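Local coordinates for L-lactate dehydrogenase (Trichomonas vaginalis, PDB 5A1T), which probably catalyses the reversible, NADH-dependent reduction of a 2-oxo acid to its L-2-hydroxy acid, as lactate and malate dehydrogenases do, at residues 5-10 and 28-33; 124-129 and 152-157; 130-135 and 184-189; 160-165 and 178-183. One frame throughout, in Å; residues are numbered along the deposited sequence.

Contact 1: 5-10 and 28-33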
# COMPACT_ATOMS: atom_id res chain seq x y z
N ALA A 5 -8.57 -12.55 13.99
CA ALA A 5 -7.12 -12.74 14.01
C ALA A 5 -6.41 -11.47 14.46
O ALA A 5 -6.60 -10.41 13.87
CB ALA A 5 -6.62 -13.16 12.64
N HIS A 6 -5.60 -11.59 15.50
CA HIS A 6 -4.88 -10.44 16.05
C HIS A 6 -3.45 -10.37 15.52
O HIS A 6 -2.63 -11.24 15.81
CB HIS A 6 -4.90 -10.49 17.58
CG HIS A 6 -6.25 -10.28 18.17
ND1 HIS A 6 -6.59 -9.14 18.86
CD2 HIS A 6 -7.37 -11.05 18.14
CE1 HIS A 6 -7.85 -9.22 19.25
NE2 HIS A 6 -8.34 -10.36 18.83
N VAL A 7 -3.17 -9.33 14.74
CA VAL A 7 -1.88 -9.16 14.10
C VAL A 7 -1.11 -8.00 14.74
O VAL A 7 -1.62 -6.89 14.85
CB VAL A 7 -2.03 -8.89 12.59
CG1 VAL A 7 -0.67 -8.72 11.92
CG2 VAL A 7 -2.82 -10.01 11.93
N LEU A 8 0.12 -8.28 15.17
CA LEU A 8 0.99 -7.26 15.74
C LEU A 8 1.93 -6.69 14.69
O LEU A 8 2.42 -7.41 13.81
CB LEU A 8 1.81 -7.84 16.90
CG LEU A 8 2.96 -6.99 17.45
CD1 LEU A 8 2.47 -5.67 18.03
CD2 LEU A 8 3.74 -7.76 18.49
N ILE A 9 2.18 -5.38 14.78
CA ILE A 9 3.17 -4.71 13.95
C ILE A 9 3.96 -3.74 14.82
O ILE A 9 3.44 -2.70 15.23
CB ILE A 9 2.53 -3.94 12.78
CG1 ILE A 9 1.61 -4.86 11.97
CG2 ILE A 9 3.61 -3.34 11.88
CD1 ILE A 9 0.79 -4.14 10.91
N THR A 10 5.22 -4.08 15.10
CA THR A 10 6.09 -3.18 15.85
C THR A 10 6.74 -2.20 14.88
O THR A 10 6.98 -2.54 13.73
CB THR A 10 7.18 -3.94 16.63
OG1 THR A 10 8.15 -4.46 15.72
CG2 THR A 10 6.57 -5.08 17.44
N GLU A 28 -5.66 -8.57 2.65
CA GLU A 28 -4.75 -9.31 1.77
C GLU A 28 -4.03 -10.45 2.49
O GLU A 28 -3.50 -11.36 1.85
CB GLU A 28 -3.73 -8.35 1.15
CG GLU A 28 -2.65 -9.01 0.30
CD GLU A 28 -3.23 -9.92 -0.78
OE1 GLU A 28 -4.34 -9.65 -1.26
OE2 GLU A 28 -2.56 -10.91 -1.14
N LEU A 29 -4.01 -10.41 3.82
CA LEU A 29 -3.32 -11.45 4.60
C LEU A 29 -4.25 -12.59 5.00
O LEU A 29 -3.97 -13.75 4.71
CB LEU A 29 -2.68 -10.84 5.85
CG LEU A 29 -1.90 -11.82 6.74
CD1 LEU A 29 -0.79 -12.52 5.96
CD2 LEU A 29 -1.33 -11.11 7.95
N TYR A 30 -5.36 -12.25 5.65
CA TYR A 30 -6.26 -13.26 6.21
C TYR A 30 -7.54 -13.46 5.39
O TYR A 30 -8.43 -14.22 5.78
CB TYR A 30 -6.63 -12.89 7.65
CG TYR A 30 -5.61 -13.32 8.68
CD1 TYR A 30 -5.67 -14.57 9.26
CD2 TYR A 30 -4.58 -12.47 9.06
CE1 TYR A 30 -4.74 -14.97 10.21
CE2 TYR A 30 -3.64 -12.86 10.00
CZ TYR A 30 -3.73 -14.11 10.57
OH TYR A 30 -2.81 -14.52 11.51
N GLY A 31 -7.64 -12.77 4.25
CA GLY A 31 -8.79 -12.94 3.37
C GLY A 31 -10.11 -12.56 4.01
O GLY A 31 -10.27 -11.45 4.52
N ASP A 32 -11.06 -13.49 3.98
CA ASP A 32 -12.40 -13.25 4.51
C ASP A 32 -12.40 -13.03 6.02
O ASP A 32 -13.30 -12.39 6.56
CB ASP A 32 -13.33 -14.42 4.16
CG ASP A 32 -13.52 -14.59 2.67
OD1 ASP A 32 -13.44 -13.58 1.93
OD2 ASP A 32 -13.77 -15.73 2.23
N ARG A 33 -11.40 -13.58 6.70
CA ARG A 33 -11.31 -13.45 8.15
C ARG A 33 -10.87 -12.04 8.53
O ARG A 33 -9.92 -11.50 7.96
CB ARG A 33 -10.34 -14.48 8.73
CG ARG A 33 -10.27 -14.48 10.25
CD ARG A 33 -9.27 -15.49 10.78
NE ARG A 33 -9.21 -15.49 12.24
CZ ARG A 33 -8.40 -16.26 12.96
NH1 ARG A 33 -7.56 -17.10 12.37
NH2 ARG A 33 -8.42 -16.18 14.29

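Contact 2: 124-129 and 152-157. With NAI (1,4-dihydronicotinamide adenine dinucleotide), chain C; OXM (oxamic acid), chain D.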
# COMPACT_ATOMS: atom_id res chain seq x y z
N LYS A 124 3.24 -16.59 15.19
CA LYS A 124 4.19 -16.63 14.09
C LYS A 124 4.84 -15.26 13.94
O LYS A 124 4.19 -14.29 13.54
CB LYS A 124 3.49 -17.05 12.79
CG LYS A 124 3.30 -18.55 12.65
CD LYS A 124 2.30 -18.89 11.55
CE LYS A 124 2.45 -20.32 11.07
NZ LYS A 124 2.47 -21.31 12.18
N VAL A 125 6.12 -15.19 14.29
CA VAL A 125 6.85 -13.93 14.31
C VAL A 125 7.73 -13.78 13.08
O VAL A 125 8.66 -14.56 12.87
CB VAL A 125 7.72 -13.82 15.58
CG1 VAL A 125 8.45 -12.48 15.63
CG2 VAL A 125 6.87 -14.01 16.82
N LEU A 126 7.43 -12.77 12.26
CA LEU A 126 8.24 -12.45 11.09
C LEU A 126 9.06 -11.20 11.37
O LEU A 126 8.51 -10.13 11.63
CB LEU A 126 7.36 -12.25 9.86
CG LEU A 126 8.09 -11.76 8.60
CD1 LEU A 126 9.24 -12.69 8.23
CD2 LEU A 126 7.13 -11.61 7.44
N VAL A 127 10.37 -11.34 11.29
CA VAL A 127 11.29 -10.24 11.58
C VAL A 127 11.68 -9.52 10.30
O VAL A 127 12.18 -10.13 9.36
CB VAL A 127 12.54 -10.75 12.30
CG1 VAL A 127 13.45 -9.58 12.68
CG2 VAL A 127 12.15 -11.53 13.53
N ILE A 128 11.46 -8.21 10.29
CA ILE A 128 11.75 -7.38 9.12
C ILE A 128 12.87 -6.40 9.44
O ILE A 128 13.79 -6.23 8.65
CB ILE A 128 10.49 -6.62 8.65
CG1 ILE A 128 9.39 -7.63 8.30
CG2 ILE A 128 10.81 -5.74 7.45
CD1 ILE A 128 8.05 -7.01 7.97
N GLY A 129 12.80 -5.77 10.61
CA GLY A 129 13.80 -4.79 11.01
C GLY A 129 15.22 -5.30 10.93
O GLY A 129 15.53 -6.38 11.44
N SER A 152 10.93 -16.37 12.18
CA SER A 152 11.55 -16.37 10.86
C SER A 152 11.89 -14.94 10.46
O SER A 152 11.32 -14.00 11.01
CB SER A 152 10.62 -17.02 9.83
OG SER A 152 9.44 -16.26 9.66
N SER A 153 12.82 -14.79 9.52
CA SER A 153 13.21 -13.46 9.03
C SER A 153 12.95 -13.34 7.53
O SER A 153 12.89 -14.35 6.83
CB SER A 153 14.68 -13.19 9.34
OG SER A 153 15.53 -14.07 8.62
N LEU A 154 12.82 -12.11 7.06
CA LEU A 154 12.39 -11.86 5.69
C LEU A 154 13.56 -11.82 4.70
O LEU A 154 14.46 -11.00 4.83
CB LEU A 154 11.62 -10.54 5.61
CG LEU A 154 10.94 -10.23 4.28
CD1 LEU A 154 9.84 -11.24 3.99
CD2 LEU A 154 10.38 -8.82 4.26
N SER A 155 13.51 -12.71 3.72
CA SER A 155 14.50 -12.75 2.64
C SER A 155 13.82 -12.77 1.28
O SER A 155 14.48 -12.79 0.25
CB SER A 155 15.41 -13.97 2.78
OG SER A 155 16.32 -13.81 3.86
N MET A 156 12.49 -12.76 1.28
CA MET A 156 11.73 -12.88 0.04
C MET A 156 11.84 -11.64 -0.85
O MET A 156 11.54 -11.71 -2.05
CB MET A 156 10.26 -13.16 0.35
CG MET A 156 9.93 -14.63 0.46
SD MET A 156 10.27 -15.53 -1.07
CE MET A 156 9.11 -14.75 -2.19
N LEU A 157 12.25 -10.51 -0.29
CA LEU A 157 12.50 -9.33 -1.11
C LEU A 157 13.68 -9.60 -2.03
O LEU A 157 13.68 -9.19 -3.19
CB LEU A 157 12.76 -8.10 -0.24
CG LEU A 157 13.07 -6.80 -0.98
CD1 LEU A 157 11.93 -6.41 -1.91
CD2 LEU A 157 13.37 -5.68 -0.00
PA NAI C . 11.37 3.80 9.87
O1A NAI C . 12.52 4.48 10.59
O2A NAI C . 10.41 4.62 9.04
O5B NAI C . 10.50 3.00 10.96
C5B NAI C . 11.07 2.36 12.10
C4B NAI C . 10.09 2.48 13.25
O4B NAI C . 10.48 1.70 14.38
C3B NAI C . 9.97 3.92 13.73
O3B NAI C . 8.62 4.37 13.58
C2B NAI C . 10.39 3.89 15.19
O2B NAI C . 9.62 4.78 16.01
C1B NAI C . 10.15 2.44 15.56
N9A NAI C . 10.90 2.00 16.76
C8A NAI C . 12.17 2.31 17.11
N7A NAI C . 12.50 1.73 18.29
C5A NAI C . 11.43 1.03 18.72
C6A NAI C . 11.09 0.18 19.88
N6A NAI C . 11.98 -0.06 20.86
N1A NAI C . 9.85 -0.35 19.92
C2A NAI C . 8.93 -0.14 18.96
N3A NAI C . 9.18 0.62 17.88
C4A NAI C . 10.38 1.22 17.71
O3 NAI C . 11.97 2.63 8.95
PN NAI C . 11.35 1.70 7.80
O1N NAI C . 11.71 2.29 6.46
O2N NAI C . 9.90 1.43 8.13
O5D NAI C . 12.19 0.34 8.00
C5D NAI C . 12.29 -0.24 9.30
C4D NAI C . 13.28 -1.39 9.28
O4D NAI C . 13.02 -2.26 8.17
C3D NAI C . 14.72 -0.91 9.14
O3D NAI C . 15.53 -1.51 10.15
C2D NAI C . 15.16 -1.37 7.76
O2D NAI C . 16.55 -1.70 7.70
C1D NAI C . 14.27 -2.59 7.55
N1N NAI C . 14.07 -3.00 6.15
C2N NAI C . 14.02 -4.31 5.90
C3N NAI C . 13.83 -4.83 4.62
C7N NAI C . 13.78 -6.31 4.32
O7N NAI C . 13.71 -6.80 3.20
N7N NAI C . 13.80 -7.20 5.32
C4N NAI C . 13.66 -3.89 3.47
C5N NAI C . 13.73 -2.49 3.85
C6N NAI C . 13.91 -2.10 5.16
C1 OXM D . 16.90 -3.60 2.77
N1 OXM D . 17.01 -2.25 3.20
O1 OXM D . 17.11 -4.51 3.55
C2 OXM D . 16.53 -3.91 1.34
O2 OXM D . 15.97 -3.04 0.63
O3 OXM D . 16.79 -5.05 0.86

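Contact 3: 130-135 and 184-189. With NAI (1,4-dihydronicotinamide adenine dinucleotide), chain C; OXM (oxamic acid), chain D.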
# COMPACT_ATOMS: atom_id res chain seq x y z
N ASN A 130 16.09 -4.52 10.30
CA ASN A 130 17.47 -4.94 10.07
C ASN A 130 18.38 -4.70 11.28
O ASN A 130 18.18 -3.74 12.02
CB ASN A 130 18.06 -4.22 8.86
CG ASN A 130 17.42 -4.65 7.56
OD1 ASN A 130 16.96 -3.82 6.77
ND2 ASN A 130 17.41 -5.96 7.31
N PRO A 131 19.39 -5.57 11.47
CA PRO A 131 19.66 -6.80 10.71
C PRO A 131 18.68 -7.90 11.08
O PRO A 131 18.72 -8.39 12.21
CB PRO A 131 21.09 -7.15 11.12
CG PRO A 131 21.23 -6.60 12.49
CD PRO A 131 20.41 -5.35 12.52
N ASP A 132 17.81 -8.30 10.15
CA ASP A 132 16.65 -9.10 10.51
C ASP A 132 16.99 -10.55 10.83
O ASP A 132 16.39 -11.14 11.73
CB ASP A 132 15.60 -9.04 9.39
CG ASP A 132 16.09 -9.63 8.08
OD1 ASP A 132 17.31 -9.74 7.89
OD2 ASP A 132 15.23 -9.96 7.24
N ASN A 133 17.95 -11.13 10.12
CA ASN A 133 18.42 -12.47 10.45
C ASN A 133 18.93 -12.50 11.89
O ASN A 133 18.58 -13.38 12.67
CB ASN A 133 19.52 -12.93 9.50
CG ASN A 133 19.00 -13.24 8.11
OD1 ASN A 133 18.59 -12.34 7.38
ND2 ASN A 133 19.04 -14.51 7.73
N THR A 134 19.74 -11.50 12.24
CA THR A 134 20.30 -11.42 13.58
C THR A 134 19.22 -11.04 14.59
O THR A 134 19.08 -11.71 15.61
CB THR A 134 21.45 -10.39 13.64
OG1 THR A 134 22.49 -10.79 12.73
CG2 THR A 134 22.03 -10.30 15.05
N ASN A 135 18.47 -9.99 14.30
CA ASN A 135 17.38 -9.56 15.18
C ASN A 135 16.41 -10.70 15.48
O ASN A 135 15.84 -10.77 16.56
CB ASN A 135 16.62 -8.39 14.56
CG ASN A 135 17.37 -7.07 14.69
OD1 ASN A 135 18.17 -6.89 15.61
ND2 ASN A 135 17.10 -6.14 13.78
N GLY A 184 21.19 -17.81 3.13
CA GLY A 184 21.93 -17.17 4.20
C GLY A 184 21.38 -15.85 4.70
O GLY A 184 20.19 -15.71 4.98
N ASN A 185 22.28 -14.87 4.83
CA ASN A 185 21.95 -13.60 5.45
C ASN A 185 21.28 -12.63 4.48
O ASN A 185 21.67 -12.53 3.32
CB ASN A 185 23.21 -12.96 6.02
CG ASN A 185 22.92 -11.75 6.89
OD1 ASN A 185 21.79 -11.53 7.31
ND2 ASN A 185 23.95 -10.97 7.17
N HIS A 186 20.27 -11.92 4.97
CA HIS A 186 19.74 -10.78 4.25
C HIS A 186 20.71 -9.63 4.48
O HIS A 186 20.41 -8.68 5.20
CB HIS A 186 18.33 -10.41 4.72
CG HIS A 186 17.75 -9.22 4.04
ND1 HIS A 186 17.58 -9.15 2.67
CD2 HIS A 186 17.31 -8.03 4.53
CE1 HIS A 186 17.06 -7.98 2.35
NE2 HIS A 186 16.88 -7.28 3.46
N GLY A 187 21.89 -9.75 3.89
CA GLY A 187 22.94 -8.76 4.06
C GLY A 187 23.87 -8.74 2.86
O GLY A 187 23.56 -9.30 1.81
N GLU A 188 25.02 -8.09 3.02
CA GLU A 188 25.99 -7.96 1.94
C GLU A 188 26.43 -9.33 1.42
O GLU A 188 26.75 -9.47 0.24
CB GLU A 188 27.22 -7.18 2.42
CG GLU A 188 26.91 -5.79 2.96
CD GLU A 188 26.25 -4.90 1.93
OE1 GLU A 188 26.93 -4.53 0.94
OE2 GLU A 188 25.06 -4.57 2.10
N SER A 189 26.42 -10.32 2.29
CA SER A 189 26.92 -11.65 1.96
C SER A 189 25.85 -12.57 1.39
O SER A 189 26.08 -13.77 1.24
CB SER A 189 27.53 -12.30 3.21
OG SER A 189 26.53 -12.56 4.18
PA NAI C . 11.37 3.80 9.87
O1A NAI C . 12.52 4.48 10.59
O2A NAI C . 10.41 4.62 9.04
O5B NAI C . 10.50 3.00 10.96
C5B NAI C . 11.07 2.36 12.10
C4B NAI C . 10.09 2.48 13.25
O4B NAI C . 10.48 1.70 14.38
C3B NAI C . 9.97 3.92 13.73
O3B NAI C . 8.62 4.37 13.58
C2B NAI C . 10.39 3.89 15.19
O2B NAI C . 9.62 4.78 16.01
C1B NAI C . 10.15 2.44 15.56
N9A NAI C . 10.90 2.00 16.76
C8A NAI C . 12.17 2.31 17.11
N7A NAI C . 12.50 1.73 18.29
C5A NAI C . 11.43 1.03 18.72
C6A NAI C . 11.09 0.18 19.88
N6A NAI C . 11.98 -0.06 20.86
N1A NAI C . 9.85 -0.35 19.92
C2A NAI C . 8.93 -0.14 18.96
N3A NAI C . 9.18 0.62 17.88
C4A NAI C . 10.38 1.22 17.71
O3 NAI C . 11.97 2.63 8.95
PN NAI C . 11.35 1.70 7.80
O1N NAI C . 11.71 2.29 6.46
O2N NAI C . 9.90 1.43 8.13
O5D NAI C . 12.19 0.34 8.00
C5D NAI C . 12.29 -0.24 9.30
C4D NAI C . 13.28 -1.39 9.28
O4D NAI C . 13.02 -2.26 8.17
C3D NAI C . 14.72 -0.91 9.14
O3D NAI C . 15.53 -1.51 10.15
C2D NAI C . 15.16 -1.37 7.76
O2D NAI C . 16.55 -1.70 7.70
C1D NAI C . 14.27 -2.59 7.55
N1N NAI C . 14.07 -3.00 6.15
C2N NAI C . 14.02 -4.31 5.90
C3N NAI C . 13.83 -4.83 4.62
C7N NAI C . 13.78 -6.31 4.32
O7N NAI C . 13.71 -6.80 3.20
N7N NAI C . 13.80 -7.20 5.32
C4N NAI C . 13.66 -3.89 3.47
C5N NAI C . 13.73 -2.49 3.85
C6N NAI C . 13.91 -2.10 5.16
C1 OXM D . 16.90 -3.60 2.77
N1 OXM D . 17.01 -2.25 3.20
O1 OXM D . 17.11 -4.51 3.55
C2 OXM D . 16.53 -3.91 1.34
O2 OXM D . 15.97 -3.04 0.63
O3 OXM D . 16.79 -5.05 0.86
O HOH W 1 21.12 -9.97 9.68

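Contact 4: 160-165 and 178-183. With OXM (oxamic acid), chain D.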
# COMPACT_ATOMS: atom_id res chain seq x y z
N ASN A 160 12.41 -12.03 -4.74
CA ASN A 160 11.56 -11.34 -5.71
C ASN A 160 12.40 -10.45 -6.62
O ASN A 160 12.09 -10.32 -7.81
CB ASN A 160 10.50 -10.51 -4.98
CG ASN A 160 9.38 -11.37 -4.41
OD1 ASN A 160 9.12 -12.48 -4.90
ND2 ASN A 160 8.72 -10.87 -3.38
N ARG A 161 13.45 -9.86 -6.07
CA ARG A 161 14.42 -9.12 -6.87
C ARG A 161 15.09 -10.04 -7.88
O ARG A 161 15.20 -9.70 -9.06
CB ARG A 161 15.47 -8.48 -5.96
CG ARG A 161 14.99 -7.22 -5.26
CD ARG A 161 15.85 -6.88 -4.05
NE ARG A 161 15.49 -5.58 -3.49
CZ ARG A 161 15.97 -5.09 -2.35
NH1 ARG A 161 16.82 -5.80 -1.62
NH2 ARG A 161 15.58 -3.89 -1.93
N ALA A 162 15.53 -11.20 -7.41
CA ALA A 162 16.19 -12.18 -8.27
C ALA A 162 15.24 -12.68 -9.36
O ALA A 162 15.63 -12.81 -10.52
CB ALA A 162 16.71 -13.34 -7.44
N TYR A 163 14.00 -12.96 -8.98
CA TYR A 163 13.02 -13.50 -9.92
C TYR A 163 12.76 -12.52 -11.07
O TYR A 163 12.75 -12.93 -12.23
CB TYR A 163 11.71 -13.83 -9.20
CG TYR A 163 11.55 -15.31 -8.87
CD1 TYR A 163 12.06 -15.83 -7.69
CD2 TYR A 163 10.91 -16.17 -9.75
CE1 TYR A 163 11.92 -17.18 -7.39
CE2 TYR A 163 10.76 -17.51 -9.46
CZ TYR A 163 11.27 -18.01 -8.28
OH TYR A 163 11.13 -19.35 -7.98
N TYR A 164 12.55 -11.25 -10.75
CA TYR A 164 12.25 -10.28 -11.79
C TYR A 164 13.45 -10.07 -12.70
O TYR A 164 13.30 -9.99 -13.92
CB TYR A 164 11.82 -8.93 -11.20
CG TYR A 164 11.31 -7.98 -12.27
CD1 TYR A 164 12.19 -7.20 -13.00
CD2 TYR A 164 9.96 -7.90 -12.56
CE1 TYR A 164 11.74 -6.35 -13.99
CE2 TYR A 164 9.49 -7.04 -13.54
CZ TYR A 164 10.39 -6.27 -14.25
OH TYR A 164 9.94 -5.42 -15.23
N GLU A 165 14.64 -9.99 -12.11
CA GLU A 165 15.86 -9.77 -12.87
C GLU A 165 16.08 -10.89 -13.88
O GLU A 165 16.25 -10.64 -15.07
CB GLU A 165 17.07 -9.66 -11.93
CG GLU A 165 18.43 -9.72 -12.60
CD GLU A 165 18.65 -8.63 -13.63
OE1 GLU A 165 17.98 -7.57 -13.53
OE2 GLU A 165 19.49 -8.82 -14.53
N HIS A 178 11.50 -20.99 -11.96
CA HIS A 178 11.40 -21.86 -10.79
C HIS A 178 12.73 -22.04 -10.06
O HIS A 178 13.80 -21.98 -10.67
CB HIS A 178 10.89 -23.24 -11.20
CG HIS A 178 9.64 -23.20 -12.03
ND1 HIS A 178 8.38 -23.24 -11.48
CD2 HIS A 178 9.46 -23.11 -13.37
CE1 HIS A 178 7.48 -23.19 -12.44
NE2 HIS A 178 8.11 -23.11 -13.60
N ASP A 179 12.64 -22.25 -8.75
CA ASP A 179 13.78 -22.66 -7.93
C ASP A 179 14.96 -21.69 -7.94
O ASP A 179 16.11 -22.11 -7.90
CB ASP A 179 14.26 -24.05 -8.37
CG ASP A 179 13.20 -25.12 -8.16
OD1 ASP A 179 12.29 -24.91 -7.33
OD2 ASP A 179 13.28 -26.18 -8.82
N ILE A 180 14.66 -20.39 -7.97
CA ILE A 180 15.67 -19.39 -7.65
C ILE A 180 15.69 -19.25 -6.13
O ILE A 180 14.64 -19.23 -5.49
CB ILE A 180 15.38 -18.02 -8.30
CG1 ILE A 180 15.54 -18.13 -9.82
CG2 ILE A 180 16.33 -16.95 -7.75
CD1 ILE A 180 15.20 -16.85 -10.58
N ILE A 181 16.89 -19.18 -5.56
CA ILE A 181 17.06 -19.17 -4.11
C ILE A 181 18.05 -18.10 -3.67
O ILE A 181 19.04 -17.84 -4.34
CB ILE A 181 17.55 -20.54 -3.59
CG1 ILE A 181 16.71 -21.68 -4.18
CG2 ILE A 181 17.50 -20.58 -2.06
CD1 ILE A 181 17.28 -23.06 -3.92
N VAL A 182 17.75 -17.47 -2.53
CA VAL A 182 18.69 -16.57 -1.88
C VAL A 182 19.04 -17.16 -0.51
O VAL A 182 18.21 -17.16 0.40
CB VAL A 182 18.13 -15.15 -1.70
CG1 VAL A 182 19.19 -14.22 -1.12
CG2 VAL A 182 17.63 -14.61 -3.04
N TRP A 183 20.27 -17.66 -0.38
CA TRP A 183 20.69 -18.36 0.83
C TRP A 183 21.29 -17.41 1.87
O TRP A 183 21.84 -16.37 1.53
CB TRP A 183 21.73 -19.44 0.51
CG TRP A 183 21.31 -20.46 -0.49
CD1 TRP A 183 21.23 -20.30 -1.85
CD2 TRP A 183 20.95 -21.82 -0.23
NE1 TRP A 183 20.83 -21.47 -2.44
CE2 TRP A 183 20.65 -22.42 -1.47
CE3 TRP A 183 20.85 -22.59 0.94
CZ2 TRP A 183 20.25 -23.76 -1.57
CZ3 TRP A 183 20.46 -23.91 0.83
CH2 TRP A 183 20.16 -24.48 -0.42
C1 OXM D . 16.90 -3.60 2.77
N1 OXM D . 17.01 -2.25 3.20
O1 OXM D . 17.11 -4.51 3.55
C2 OXM D . 16.53 -3.91 1.34
O2 OXM D . 15.97 -3.04 0.63
O3 OXM D . 16.79 -5.05 0.86
O HOH W 2 12.14 -20.26 -5.85

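Contact 1: 5-10 and 28-33
Ala5 presses its methyl into the middle of the Tyr30 ring: CB stands 3.6 Å from the ring centroid, only 14° off the ring normal, a CH-pi contact over the face. The same methyl is roofed by a second flat group. The guanidinium of Arg33 lies over it, with Ala5 CB 3.5 Å from Arg33 NE and set toward the rim of the plane, so one small bump fills the hollow between an aromatic ring and an arginine head. Arg33 gets there by running straight from CG to NE, with CG anti to its backbone N (chi1 -176°). NE also comes 3.5 Å from Ala5 N, but both are donors and no hydrogen bond joins the two segments.

Val7, two residues along on the same side of the strand, supplies the second bump. Its CG2 branch meets the Tyr30 ring obliquely, 3.5 Å from CE2, the two side chains running antiparallel alongside each other. Leu29 closes the inner end more loosely, its CD2 lying 4.4 Å from Val7 CG2. The tyrosine is thus wedged against both strand residues, while Cys82 and Val35 of the adjoining strands also touch it. Arg33 forms the exposed outer margin.

The loop turns sharply at Gly31, where the chain following helix 15-28 first departs from helical angles and takes positive phi, and a type II' turn from Tyr30 to Arg33 is closed by Arg33 N to Tyr30 O at 3.2 Å. The loop covers the start of strand 5-10 and leads into strand 35-40, completing the first beta-alpha-beta crossover of the Rossmann fold.

Contact 2: 124-129 and 152-157
Leu126 swings CG away from its own backbone N (chi1 174°), which carries the CD1 branch along the neighbouring strand to 4.1 Å from Leu154 CB. Leu154 has a similar first torsion (chi1 -172°), and its CD2 methyl lies 4.3 Å from Ile128 CG1. These apolar branches sit on a parallel backbone pairing in which Leu126 stands beside Ser152 and Val127 beside Ser153. Three hydrogen bonds hold the strands: Ser152 N to Val125 O, Val127 N to Ser152 O at 2.8 Å, and Leu154 N to Val127 O at 3.1 Å. Ser152 O is also approached by Leu126 CA at 3.4 Å, a CA-H...O contact. On the face carrying Leu126, the hydroxyl of Ser152 is engaged by His251.

Just beyond Val127, the carboxamide of the dihydronicotinamide enters. Its N7N makes a weak but nearly straight hydrogen bond to Ile128 O, 3.5 Å long, and Ile128 CG2 packs against C2N of the same nicotinamide ring. Leu157 closes in from the following helix, its CD2 lying 3.4 Å from the cofactor's O7N and also near oxamate.

The pairing closes the beta-alpha-beta unit of strand 124-127, helix 132-141 and strand 151-154. Val127 and Ser153 pack on that helix, Leu126 and Ser152 on helix 242-257 across the sheet, and strand 82-85 flanks 124-127 on its other edge.

Contact 3: 130-135 and 184-189
His186, the predicted proton acceptor of this lactate/malate dehydrogenase active site, meets the start of helix 132-141 between the Rossmann and C-terminal domains. Its NE2 donates a hydrogen bond to O1 of oxamate, 2.8 Å long and bent at the hydrogen. The cofactor's carboxamide oxygen O7N also approaches NE2, at 3.2 Å, from a direction oblique to the ring. NE2 thus meets both oxamate and the carboxamide, which reach it from directions about a right angle apart.

Around this first shell stand Asn130 and Asp132. The end of Asn130 reaches an edge of the imidazole, its side chain crossing that of His186 at about a right angle, while its backbone N donates to the ribose O3D of the cofactor at 3.1 Å. Asp132 OD1 lies 3.4 Å from His186 CB, with the carboxylate turned 66° from the ring plane. Its CG lies between the backbone N and carbonyl carbon (chi1 63°), folding the acid back so that OD1 accepts a weak bond from Asn133 N. A cis peptide precedes Pro131, at the N-cap position of the helix.

Farther out, Asn133 grips the loop from both ends of its amide: OD1 takes His186 N, and ND2 gives a weak bond to Gly184 O as well as bonding Val284 O. Asp158 holds ND1 of the histidine, and Glu323 holds the amide of Asn185. One water accepts from Thr134 N and donates to Asn185 OD1 at 2.9 Å. The His186 N to Asn133 OD1 bond is 3.0 Å long and fairly straight, but the donor sits above the carbonyl plane, 57° out of it.

Contact 4: 160-165 and 178-183
Ile180 fits against two successive helix residues, Ala162 and Tyr163, and makes the tight part of the contact. Its CG2 branch, anti to the backbone N, meets Ala162 CB at 3.6 Å. CG1 takes the other direction, beside the backbone N (chi1 -68°), and carries CD1 over the centre of the Tyr163 ring, 4.3 Å from the centroid and 9° off the normal. Ile180 CB comes closer still to the ring atom CE1, at 3.7 Å. Leu194 and Ala197 also touch the isoleucine, which is buried, and Phe221 of helix 214-236 packs on Ala162.

Helix 156-170 packs here against the irregular break in strand 177-183, the strand that follows it in the C-terminal alpha/beta domain and belongs to a four-stranded antiparallel sheet. On another side of the helix, Arg161 holds oxamate, NH1 to O3 at 2.6 Å and NH2 to O2 at 2.7 Å, with O2 in the guanidinium plane. Its NE forms a salt bridge with Asp58 of the second subunit.

Toward the partly exposed side the contact thins: the hydroxyl of Tyr163 passes beside the backbone of His178 and Asp179, both partly exposed themselves. The clear polar link is a water in the plane of the ring, which accepts from Tyr163 OH at an unusually short 2.5 Å and donates to Ile180 O at 2.7 Å.

How the contacts relate
Contacts 2 and 3 are buried near the middle of the chain and touch each other: Gly129 O probably accepts a hydrogen bond from Asn135 ND2, and both meet NADH and oxamate. Contact 2 is backbone pairing, contact 3 mostly side-chain polar bonds across the domain boundary. Contact 1 shares the large sheet with contact 2 and is also buried, apart from Arg33, though farther from the chain centre; it is apolar and ring packing without a cross-segment hydrogen bond. Contact 4 is partly buried, likewise lacks a clear direct bond, and uses a water instead. It shares helix 156-170 with contact 2, and its Arg161 brings the substrate pocket to the subunit interface.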